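Side-chain contacts in phosphate-specific transport system accessory protein PhoU homolog (PDB 2I0M), which probably helps regulate phosphate uptake, forms a homodimer and carries bound zinc ions: residues A27-L32 against E43-K48; A98-A103 against I187-R192. All blocks are in the same frame, centred on the assembly; numbering follows the deposited sequence.

Overall arrangement
Interactions 1 and 2 are two steps in the packing of an all-helical protein. Interaction 1 joins helix 5-35 to helix 39-66, neighbours in sequence, and lies nearer the outside of the chain. Interaction 2 joins helix 74-105 to helix 177-209, with one segment from each PhoU domain, and lies closer to the chain centre. Their centres are about 11 Å apart. They meet where Ile45 and Ile46 pack on Ala98, Ala101 and Lys102. Interaction 2 is almost antiparallel, interaction 1 more oblique. Interaction 1 combines an isoleucine-alanine contact with two lysines at the surface. Interaction 2 combines an aliphatic contact with a histidine ring, and a zinc ligand sits on the far side of its second helix.

Interaction 1 of 2, residues A27-L32 against E43-K48; sequences ASKALL and ELIINK
Ile45 reaches across to Ala30 and Lys29 with the end of its longer branch. Its CG1 lies anti to its own carbonyl carbon (chi1 -70°). Chi1 sets this branch toward helix 5-35, and the extended chi2 carries CD1 to the backbone there, where Ile45 CD1 comes to 3.7 Å from Ala30 CA and 3.8 Å from Lys29 C. The methyl thus rests mainly on main-chain atoms. The side-chain meeting is looser, with Ala30 CB 4.3 Å from Ile45 CD1. The small alanine leaves the backbone within reach of the isoleucine tip. The other branch of Ile45, CG2, packs on Ala98 and Ala101 of helix 74-105, so this one residue touches two helices.

At the surface side the two lysines meet by their ends. The chains of Lys29 and Lys48 cross at about a right angle. Lys29 bends at chi3 (31°), and its ammonium comes up against the last methylene of the other chain, with Lys29 NZ 3.5 Å from Lys48 CE. The two nitrogens, Lys29 NZ and Lys48 NZ, are 3.6 Å apart. Lys29 also packs on Met41 of helix 39-66.

The segments belong to consecutive helices of an up-and-down bundle. Their axes are 10.3 Å apart at closest approach and run at 149°. Through Ile45 CG2, helix 74-105 covers the inner side of the contact.

What holds these segments together is the apolar packing of Ile45 on the backbone of Lys29 and Ala30. The paired ammonium groups would be expected to repel each other, which could favour a lowered pKa for one of them.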
loop_
_atom_site.group_PDB
_atom_site.type_symbol
_atom_site.label_atom_id
_atom_site.label_comp_id
_atom_site.label_asym_id
_atom_site.label_seq_id
_atom_site.Cartn_x
_atom_site.Cartn_y
_atom_site.Cartn_z
ATOM N N ALA A 27 -13.440 4.235 9.736
ATOM C CA ALA A 27 -12.577 3.309 10.450
ATOM C C ALA A 27 -13.156 3.024 11.835
ATOM O O ALA A 27 -13.290 1.871 12.255
ATOM C CB ALA A 27 -11.142 3.885 10.552
ATOM N N SER A 28 -13.500 4.104 12.528
ATOM C CA SER A 28 -14.215 4.054 13.808
ATOM C C SER A 28 -15.534 3.254 13.754
ATOM O O SER A 28 -15.751 2.357 14.573
ATOM C CB SER A 28 -14.449 5.472 14.317
ATOM O OG SER A 28 -15.315 5.418 15.427
ATOM N N LYS A 29 -16.389 3.585 12.782
ATOM C CA LYS A 29 -17.608 2.811 12.448
ATOM C C LYS A 29 -17.331 1.327 12.108
ATOM O O LYS A 29 -18.040 0.443 12.582
ATOM C CB LYS A 29 -18.384 3.485 11.290
ATOM C CG LYS A 29 -19.506 4.449 11.717
ATOM C CD LYS A 29 -19.886 5.520 10.652
ATOM C CE LYS A 29 -19.696 5.074 9.167
ATOM N NZ LYS A 29 -19.742 6.229 8.173
ATOM N N ALA A 30 -16.314 1.062 11.289
ATOM C CA ALA A 30 -15.905 -0.320 10.964
ATOM C C ALA A 30 -15.589 -1.169 12.198
ATOM O O ALA A 30 -15.985 -2.333 12.281
ATOM C CB ALA A 30 -14.697 -0.334 10.003
ATOM N N LEU A 31 -14.857 -0.576 13.137
ATOM C CA LEU A 31 -14.413 -1.284 14.328
ATOM C C LEU A 31 -15.518 -1.435 15.344
ATOM O O LEU A 31 -15.551 -2.430 16.064
ATOM C CB LEU A 31 -13.172 -0.605 14.927
ATOM C CG LEU A 31 -11.951 -0.772 14.003
ATOM C CD1 LEU A 31 -10.779 0.085 14.463
ATOM C CD2 LEU A 31 -11.536 -2.253 13.851
ATOM N N LEU A 32 -16.418 -0.451 15.402
ATOM C CA LEU A 32 -17.641 -0.569 16.192
ATOM C C LEU A 32 -18.553 -1.640 15.606
ATOM O O LEU A 32 -19.096 -2.454 16.351
ATOM C CB LEU A 32 -18.383 0.780 16.318
ATOM C CG LEU A 32 -19.859 0.801 16.767
ATOM C CD1 LEU A 32 -20.087 0.234 18.188
ATOM C CD2 LEU A 32 -20.446 2.206 16.646
ATOM N N GLU A 43 -22.852 -3.118 6.262
ATOM C CA GLU A 43 -23.405 -2.937 4.914
ATOM C C GLU A 43 -23.430 -1.482 4.458
ATOM O O GLU A 43 -23.186 -1.194 3.294
ATOM C CB GLU A 43 -24.822 -3.530 4.807
ATOM C CG GLU A 43 -24.924 -4.758 3.920
ATOM C CD GLU A 43 -26.166 -4.738 3.027
ATOM O OE1 GLU A 43 -26.502 -3.657 2.487
ATOM O OE2 GLU A 43 -26.802 -5.804 2.846
ATOM N N LEU A 44 -23.759 -0.575 5.376
ATOM C CA LEU A 44 -23.756 0.859 5.089
ATOM C C LEU A 44 -22.329 1.361 4.839
ATOM O O LEU A 44 -22.111 2.220 3.983
ATOM C CB LEU A 44 -24.451 1.661 6.206
ATOM C CG LEU A 44 -25.886 1.265 6.620
ATOM C CD1 LEU A 44 -26.327 1.979 7.896
ATOM C CD2 LEU A 44 -26.940 1.450 5.499
ATOM N N ILE A 45 -21.356 0.803 5.557
ATOM C CA ILE A 45 -19.940 1.126 5.307
ATOM C C ILE A 45 -19.521 0.706 3.893
ATOM O O ILE A 45 -18.801 1.442 3.197
ATOM C CB ILE A 45 -18.997 0.424 6.313
ATOM C CG1 ILE A 45 -19.156 1.030 7.709
ATOM C CG2 ILE A 45 -17.529 0.476 5.821
ATOM C CD1 ILE A 45 -18.863 0.059 8.832
ATOM N N ILE A 46 -19.941 -0.489 3.495
ATOM C CA ILE A 46 -19.569 -1.040 2.208
ATOM C C ILE A 46 -20.144 -0.164 1.089
ATOM O O ILE A 46 -19.439 0.202 0.154
ATOM C CB ILE A 46 -20.009 -2.518 2.096
ATOM C CG1 ILE A 46 -19.250 -3.362 3.128
ATOM C CG2 ILE A 46 -19.806 -3.062 0.672
ATOM C CD1 ILE A 46 -19.894 -4.711 3.414
ATOM N N ASN A 47 -21.415 0.201 1.220
ATOM C CA ASN A 47 -22.082 1.043 0.236
ATOM C C ASN A 47 -21.626 2.515 0.186
ATOM O O ASN A 47 -21.779 3.178 -0.845
ATOM C CB ASN A 47 -23.596 0.923 0.393
ATOM C CG ASN A 47 -24.100 -0.474 0.034
ATOM O OD1 ASN A 47 -23.655 -1.069 -0.950
ATOM N ND2 ASN A 47 -25.022 -1.008 0.840
ATOM N N LYS A 48 -21.056 3.018 1.283
ATOM C CA LYS A 48 -20.571 4.397 1.315
ATOM C C LYS A 48 -19.120 4.556 0.876
ATOM O O LYS A 48 -18.636 5.685 0.745
ATOM C CB LYS A 48 -20.765 5.029 2.691
ATOM C CG LYS A 48 -22.196 5.507 2.939
ATOM C CD LYS A 48 -22.250 6.672 3.923
ATOM C CE LYS A 48 -21.863 6.255 5.339
ATOM N NZ LYS A 48 -22.792 6.880 6.348
#

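Interaction 2 of 2, residues A98-A103 against I187-R192. With ZN (zinc ion), chain B.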
loop_
_atom_site.group_PDB
_atom_site.type_symbol
_atom_site.label_atom_id
_atom_site.label_comp_id
_atom_site.label_asym_id
_atom_site.label_seq_id
_atom_site.Cartn_x
_atom_site.Cartn_y
_atom_site.Cartn_z
ATOM N N ALA A 98 -13.686 -0.816 4.591
ATOM C CA ALA A 98 -14.784 -1.553 3.940
ATOM C C ALA A 98 -14.512 -3.051 3.949
ATOM O O ALA A 98 -15.451 -3.848 4.032
ATOM C CB ALA A 98 -15.010 -1.076 2.490
ATOM N N GLY A 99 -13.234 -3.423 3.851
ATOM C CA GLY A 99 -12.803 -4.818 3.901
ATOM C C GLY A 99 -13.128 -5.476 5.228
ATOM O O GLY A 99 -13.620 -6.596 5.250
ATOM N N ILE A 100 -12.879 -4.759 6.326
ATOM C CA ILE A 100 -13.245 -5.198 7.685
ATOM C C ILE A 100 -14.768 -5.354 7.841
ATOM O O ILE A 100 -15.259 -6.301 8.469
ATOM C CB ILE A 100 -12.713 -4.220 8.759
ATOM C CG1 ILE A 100 -11.190 -4.261 8.822
ATOM C CG2 ILE A 100 -13.292 -4.548 10.136
ATOM C CD1 ILE A 100 -10.567 -3.466 10.004
ATOM N N ALA A 101 -15.504 -4.417 7.258
ATOM C CA ALA A 101 -16.951 -4.500 7.235
ATOM C C ALA A 101 -17.426 -5.745 6.492
ATOM O O ALA A 101 -18.368 -6.383 6.936
ATOM C CB ALA A 101 -17.558 -3.224 6.638
ATOM N N LYS A 102 -16.765 -6.105 5.388
ATOM C CA LYS A 102 -17.093 -7.340 4.654
ATOM C C LYS A 102 -16.804 -8.604 5.466
ATOM O O LYS A 102 -17.592 -9.545 5.449
ATOM C CB LYS A 102 -16.365 -7.415 3.312
ATOM C CG LYS A 102 -16.625 -6.245 2.387
ATOM C CD LYS A 102 -15.980 -6.475 1.035
ATOM C CE LYS A 102 -16.022 -5.219 0.185
ATOM N NZ LYS A 102 -15.765 -5.538 -1.244
ATOM N N ALA A 103 -15.677 -8.623 6.174
ATOM C CA ALA A 103 -15.342 -9.744 7.048
ATOM C C ALA A 103 -16.365 -9.922 8.186
ATOM O O ALA A 103 -16.600 -11.037 8.633
ATOM C CB ALA A 103 -13.934 -9.588 7.603
ATOM N N ILE A 187 -7.183 -8.343 10.640
ATOM C CA ILE A 187 -5.922 -7.836 11.175
ATOM C C ILE A 187 -4.979 -7.393 10.056
ATOM O O ILE A 187 -4.195 -6.472 10.249
ATOM C CB ILE A 187 -5.241 -8.802 12.201
ATOM C CG1 ILE A 187 -4.786 -10.107 11.550
ATOM C CG2 ILE A 187 -6.185 -9.059 13.365
ATOM C CD1 ILE A 187 -3.713 -10.845 12.337
ATOM N N GLY A 188 -5.107 -8.024 8.885
ATOM C CA GLY A 188 -4.392 -7.598 7.688
ATOM C C GLY A 188 -4.870 -6.243 7.180
ATOM O O GLY A 188 -4.070 -5.443 6.665
ATOM N N HIS A 189 -6.170 -5.982 7.316
ATOM C CA HIS A 189 -6.746 -4.697 6.916
ATOM C C HIS A 189 -6.287 -3.556 7.814
ATOM O O HIS A 189 -6.061 -2.446 7.330
ATOM C CB HIS A 189 -8.271 -4.751 6.881
ATOM C CG HIS A 189 -8.819 -5.469 5.687
ATOM N ND1 HIS A 189 -8.457 -5.148 4.398
ATOM C CD2 HIS A 189 -9.718 -6.479 5.586
ATOM C CE1 HIS A 189 -9.089 -5.943 3.551
ATOM N NE2 HIS A 189 -9.859 -6.762 4.246
ATOM N N LEU A 190 -6.160 -3.834 9.106
ATOM C CA LEU A 190 -5.677 -2.864 10.078
ATOM C C LEU A 190 -4.200 -2.607 9.886
ATOM O O LEU A 190 -3.746 -1.466 9.982
ATOM C CB LEU A 190 -5.920 -3.352 11.515
ATOM C CG LEU A 190 -7.292 -3.107 12.138
ATOM C CD1 LEU A 190 -7.413 -3.781 13.496
ATOM C CD2 LEU A 190 -7.540 -1.607 12.254
ATOM N N GLU A 191 -3.447 -3.675 9.627
ATOM C CA GLU A 191 -2.021 -3.549 9.422
ATOM C C GLU A 191 -1.743 -2.665 8.184
ATOM O O GLU A 191 -0.893 -1.781 8.260
ATOM C CB GLU A 191 -1.358 -4.935 9.337
ATOM C CG GLU A 191 0.173 -4.933 9.466
ATOM C CD GLU A 191 0.891 -4.427 8.209
ATOM O OE1 GLU A 191 0.352 -4.606 7.095
ATOM O OE2 GLU A 191 1.995 -3.853 8.340
ATOM N N ARG A 192 -2.470 -2.894 7.080
ATOM C CA ARG A 192 -2.392 -2.059 5.861
ATOM C C ARG A 192 -2.822 -0.609 6.075
ATOM O O ARG A 192 -2.129 0.313 5.640
ATOM C CB ARG A 192 -3.227 -2.643 4.711
ATOM C CG ARG A 192 -2.820 -4.000 4.244
ATOM C CD ARG A 192 -1.481 -3.967 3.559
ATOM N NE ARG A 192 -1.604 -3.612 2.143
ATOM C CZ ARG A 192 -1.508 -2.373 1.680
ATOM N NH1 ARG A 192 -1.266 -1.362 2.514
ATOM N NH2 ARG A 192 -1.629 -2.148 0.385
HETATM ZN ZN ZN B . 2.814 -2.313 9.294
#
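The two PhoU domains meet at this antiparallel helix pair, in which helix 74-105 lies beside helix 177-209. The short axes run at 171° and approach to 9.2 Å. Gly99 and His189 make the close fit. The imidazole lies against the glycine backbone, with Gly99 CA over one ring face and toward its rim. This is a CH-pi contact, with Gly99 CA 3.9 Å from the centroid of the His189 ring and 25° off the normal. The nearest ring atom is His189 NE2, 3.5 Å from Gly99 CA. Another ring atom, His189 CD2, lies 3.6 Å from Gly99 C. A glycine here lets the ring come right up to the main chain. The His189 ring also meets the ring of His96.

Ile100 runs past the base of the histidine in the opposite direction. With chi1 at -68° its longer branch turns away from its carbonyl carbon, and Ile100 CG1 comes to 3.5 Å from His189 CB. The end of this branch goes on to the next residue, where Ile100 CD1 is 3.9 Å from Leu190 CG. These two side chains cross at about a right angle. Leu190 then packs on Met122 and Ser126 of helix 117-136.

Away from helix 74-105, Glu191 OE2 binds a zinc ion at 2.0 Å. Asp156 and Asp195 of the same chain also bind this metal. Arg192 packs on Asp195 of the second subunit.

Helix 177-209 therefore offers different chemistry on different sides. Dispersion and ring-face contacts join it to helix 74-105, while the zinc shared by Glu191 and Asp156 links it to helix 152-168.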